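Local coordinates for CD180 antigen (Mus musculus, PDB 3T6Q), which may cooperate with MD-1 and TLR4 to mediate the innate immune response of B cells to bacterial lipopolysaccharide, at residues C8-K11 and T16-C19; T51-L56 and L62-C67. One frame throughout, in Å; residues are numbered along the deposited sequence.

Contact 1: C8-K11 and T16-C19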
# COMPACT_ATOMS: atom_id res chain seq x y z
N CYS A 8 6.99 -6.78 -31.03
CA CYS A 8 6.82 -7.95 -30.16
C CYS A 8 7.68 -9.13 -30.61
O CYS A 8 7.82 -9.38 -31.79
CB CYS A 8 5.36 -8.40 -30.10
SG CYS A 8 4.22 -7.10 -29.60
N ILE A 9 8.22 -9.85 -29.64
CA ILE A 9 9.02 -11.03 -29.90
C ILE A 9 8.10 -12.22 -30.08
O ILE A 9 7.26 -12.55 -29.21
CB ILE A 9 10.06 -11.25 -28.78
CG1 ILE A 9 11.07 -10.10 -28.79
CG2 ILE A 9 10.79 -12.57 -28.94
CD1 ILE A 9 11.62 -9.77 -27.41
N GLU A 10 8.22 -12.86 -31.25
CA GLU A 10 7.48 -14.07 -31.52
C GLU A 10 8.22 -15.25 -30.91
O GLU A 10 9.19 -15.74 -31.49
CB GLU A 10 7.31 -14.27 -33.01
CG GLU A 10 6.63 -15.58 -33.34
CD GLU A 10 6.35 -15.72 -34.82
OE1 GLU A 10 5.23 -15.36 -35.23
OE2 GLU A 10 7.26 -16.17 -35.55
N LYS A 11 7.77 -15.71 -29.76
CA LYS A 11 8.41 -16.83 -29.11
C LYS A 11 7.95 -18.13 -29.74
O LYS A 11 8.77 -18.99 -30.01
CB LYS A 11 8.17 -16.81 -27.60
CG LYS A 11 8.83 -15.61 -26.94
CD LYS A 11 8.55 -15.59 -25.45
CE LYS A 11 9.62 -16.33 -24.68
NZ LYS A 11 9.13 -16.63 -23.30
N THR A 16 2.65 -17.55 -29.06
CA THR A 16 3.25 -16.91 -27.86
C THR A 16 4.04 -15.69 -28.21
O THR A 16 4.99 -15.77 -28.96
CB THR A 16 4.17 -17.87 -27.11
OG1 THR A 16 3.38 -18.98 -26.68
CG2 THR A 16 4.82 -17.21 -25.87
N TYR A 17 3.64 -14.55 -27.64
CA TYR A 17 4.27 -13.27 -27.96
C TYR A 17 4.69 -12.56 -26.68
O TYR A 17 3.92 -12.52 -25.70
CB TYR A 17 3.35 -12.41 -28.84
CG TYR A 17 3.21 -13.02 -30.22
CD1 TYR A 17 4.10 -12.69 -31.26
CD2 TYR A 17 2.23 -14.00 -30.47
CE1 TYR A 17 3.99 -13.29 -32.51
CE2 TYR A 17 2.12 -14.60 -31.71
CZ TYR A 17 3.00 -14.25 -32.72
OH TYR A 17 2.89 -14.88 -33.93
N ASN A 18 5.93 -12.08 -26.70
CA ASN A 18 6.45 -11.24 -25.63
C ASN A 18 6.54 -9.78 -26.09
O ASN A 18 7.40 -9.43 -26.89
CB ASN A 18 7.82 -11.73 -25.18
CG ASN A 18 8.33 -11.00 -23.96
OD1 ASN A 18 8.23 -9.78 -23.87
ND2 ASN A 18 8.83 -11.75 -23.01
N CYS A 19 5.65 -8.95 -25.57
CA CYS A 19 5.63 -7.52 -25.87
C CYS A 19 6.06 -6.68 -24.67
O CYS A 19 5.69 -5.50 -24.58
CB CYS A 19 4.22 -7.09 -26.25
SG CYS A 19 3.37 -8.29 -27.29
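Ile9 and Asn18 face each other as an antiparallel hydrogen-bonded pair: Ile9 N gives its hydrogen to Asn18 O at 2.9 Å, and Asn18 N returns the bond to Ile9 O. The same Ile9 O also takes a CA-H...O contact from Tyr17, 3.3 Å to CA. In the next, non-hydrogen-bonded pair, Glu10 and Tyr17 run side by side. With CG anti to the backbone N (chi1 176°), the extended Glu10 chain passes alongside the ring, Glu10 CB 3.5 Å from Tyr17 CE1, and brings OE1 to Tyr17 OH at 2.7 Å. The hydroxyl donates to the anti lone pair of OE1, and carboxylate and ring planes stand 61° apart. Tyrosine suits this place, long enough to reach the carboxylate while its ring packs on Leu31, Pro32 and Thr35. This hairpin begins the LRRNT cap that closes the N-terminal end of the leucine-rich-repeat solenoid. Cys8 and Cys19 are the disulfide pair at its base, but the modelled SG of Cys8 and SG of Cys19 lie 2.7 Å apart, too long for an intact bond, so whether it is closed in the crystal is doubtful. Near the turn, Lys11 N bonds to Thr16 O at 2.9 Å, and the lysine's flexible methylenes can lie against Thr16 CG2 and Asn18 CB. Farther out, Asn14 N donates to Tyr17 OH and Glu20 N to Asn18 OD1, while the other edge of strand 16-18 pairs with strand 37-39, the Tyr17 backbone bonding to Cys37 and Glu39.

Contact 2: T51-L56 and L62-C67; sequences TTFSRL and LDLTRC
Phe53 reaches toward Leu62 and Leu64 with the outer half of its ring. With CG placed beside the backbone N and anti to the carbonyl carbon (chi1 -58°), the bond from CB carries the ring inward, and contact starts only at the far carbons. CE2 lies 4.0 Å from Leu64 CD2, and CE1 lies 4.2 Å from Leu64 CD1. At the tip, CZ meets both methyls of Leu64, which approach together from one side, CD1 at 3.7 Å. Leu62 comes from another side: its CD2 stands over one ring face, 4.1 Å from the Phe53 centroid and 8° off the normal, a CH-pi contact. Thr52 CG2 covers the opposite face, so the flat ring is sandwiched between methyl groups. A large aromatic suits the spot, because it can span from the turn to Leu62 in the strand and Leu64 just beyond it, whose methyls meet its face and its far end. The backbone behind it forms a type I turn, closed by Leu56 N to Phe53 O, which also accepts from Gln80. The ring of Phe77 also meets that of Phe53, their planes about 10° apart; these two, 24 residues apart in successive repeats, are consistent with the phenylalanine spine of leucine-rich-repeat proteins. Leu62 also touches Leu38 of strand 37-39 and Leu86 of strand 85-87, the strands flanking its own.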
# COMPACT_ATOMS: atom_id res chain seq x y z
N THR A 51 -13.29 -3.16 -25.06
CA THR A 51 -12.63 -3.15 -26.36
C THR A 51 -11.13 -3.51 -26.35
O THR A 51 -10.51 -3.70 -27.42
CB THR A 51 -12.76 -1.77 -27.01
OG1 THR A 51 -12.37 -0.79 -26.05
CG2 THR A 51 -14.22 -1.50 -27.42
N THR A 52 -10.52 -3.58 -25.18
CA THR A 52 -9.06 -3.71 -25.12
C THR A 52 -8.55 -5.04 -25.67
O THR A 52 -7.57 -5.09 -26.42
CB THR A 52 -8.58 -3.55 -23.66
OG1 THR A 52 -9.11 -2.32 -23.14
CG2 THR A 52 -7.04 -3.58 -23.62
N PHE A 53 -9.23 -6.13 -25.29
CA PHE A 53 -8.71 -7.49 -25.61
C PHE A 53 -9.66 -8.31 -26.51
O PHE A 53 -9.41 -9.49 -26.77
CB PHE A 53 -8.46 -8.27 -24.28
CG PHE A 53 -7.50 -7.59 -23.31
CD1 PHE A 53 -7.96 -7.11 -22.08
CD2 PHE A 53 -6.15 -7.44 -23.61
CE1 PHE A 53 -7.09 -6.48 -21.20
CE2 PHE A 53 -5.25 -6.79 -22.71
CZ PHE A 53 -5.73 -6.32 -21.52
N SER A 54 -10.77 -7.70 -26.95
CA SER A 54 -11.90 -8.49 -27.49
C SER A 54 -11.58 -9.37 -28.71
O SER A 54 -12.24 -10.39 -28.90
CB SER A 54 -13.15 -7.63 -27.74
OG SER A 54 -12.84 -6.60 -28.65
N ARG A 55 -10.56 -9.05 -29.50
CA ARG A 55 -10.26 -9.94 -30.62
C ARG A 55 -9.39 -11.17 -30.28
O ARG A 55 -9.34 -12.13 -31.05
CB ARG A 55 -9.72 -9.16 -31.82
CG ARG A 55 -8.30 -8.71 -31.67
CD ARG A 55 -7.83 -8.11 -32.97
NE ARG A 55 -6.47 -7.65 -32.84
CZ ARG A 55 -5.41 -8.40 -33.08
NH1 ARG A 55 -4.20 -7.88 -32.92
NH2 ARG A 55 -5.56 -9.66 -33.47
N LEU A 56 -8.72 -11.16 -29.11
CA LEU A 56 -7.83 -12.25 -28.68
C LEU A 56 -8.63 -13.34 -27.94
O LEU A 56 -8.54 -13.53 -26.70
CB LEU A 56 -6.65 -11.70 -27.84
CG LEU A 56 -5.80 -10.66 -28.56
CD1 LEU A 56 -4.60 -10.23 -27.71
CD2 LEU A 56 -5.33 -11.13 -29.95
N LEU A 62 -2.43 -14.43 -19.79
CA LEU A 62 -2.28 -13.00 -20.08
C LEU A 62 -1.58 -12.31 -18.88
O LEU A 62 -2.10 -12.31 -17.79
CB LEU A 62 -3.68 -12.38 -20.30
CG LEU A 62 -3.78 -10.85 -20.51
CD1 LEU A 62 -2.94 -10.46 -21.69
CD2 LEU A 62 -5.23 -10.43 -20.63
N ASP A 63 -0.42 -11.73 -19.12
CA ASP A 63 0.32 -11.06 -18.06
C ASP A 63 0.35 -9.53 -18.31
O ASP A 63 1.00 -9.04 -19.25
CB ASP A 63 1.74 -11.64 -18.05
CG ASP A 63 2.62 -11.12 -16.87
OD1 ASP A 63 2.19 -10.27 -16.06
OD2 ASP A 63 3.77 -11.60 -16.79
N LEU A 64 -0.34 -8.81 -17.44
CA LEU A 64 -0.43 -7.35 -17.44
C LEU A 64 0.34 -6.71 -16.21
O LEU A 64 0.01 -5.64 -15.74
CB LEU A 64 -1.91 -6.98 -17.41
CG LEU A 64 -2.74 -7.50 -18.61
CD1 LEU A 64 -4.22 -7.40 -18.31
CD2 LEU A 64 -2.37 -6.78 -19.89
N THR A 65 1.37 -7.41 -15.74
CA THR A 65 2.22 -6.93 -14.63
C THR A 65 2.71 -5.50 -14.88
O THR A 65 3.25 -5.21 -15.95
CB THR A 65 3.46 -7.83 -14.47
OG1 THR A 65 3.05 -9.10 -13.99
CG2 THR A 65 4.51 -7.20 -13.49
N ARG A 66 2.48 -4.63 -13.91
CA ARG A 66 2.99 -3.26 -13.94
C ARG A 66 2.74 -2.56 -15.31
O ARG A 66 3.69 -2.10 -15.99
CB ARG A 66 4.46 -3.17 -13.50
CG ARG A 66 4.91 -1.71 -13.29
CD ARG A 66 6.13 -1.46 -12.43
NE ARG A 66 5.86 -1.79 -11.04
CZ ARG A 66 5.49 -0.93 -10.10
NH1 ARG A 66 5.26 -1.38 -8.90
NH2 ARG A 66 5.32 0.35 -10.37
N CYS A 67 1.47 -2.50 -15.70
CA CYS A 67 1.05 -1.82 -16.95
C CYS A 67 0.41 -0.46 -16.69
O CYS A 67 -0.26 0.09 -17.57
CB CYS A 67 0.07 -2.71 -17.76
SG CYS A 67 1.03 -3.91 -18.70

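In the fold
From the N terminus the chain first folds back on itself in contact 1, which closes the short hairpin loop between strands 9-12 and 16-18. It then enters the first repeat with strand 37-39, which pairs with 16-18 and so joins the cap to the solenoid. Contact 2 closes later, linking the convex-side loop of LRR 1 to the strand of LRR 2. The two closures follow in series, neither enclosing nor crossing the other, with centres about 14 Å apart and nearest atoms about 8 Å apart. Strand 37-39 lies between them: contact 1 adjoins it through Tyr17, contact 2 through Leu56 and Leu62.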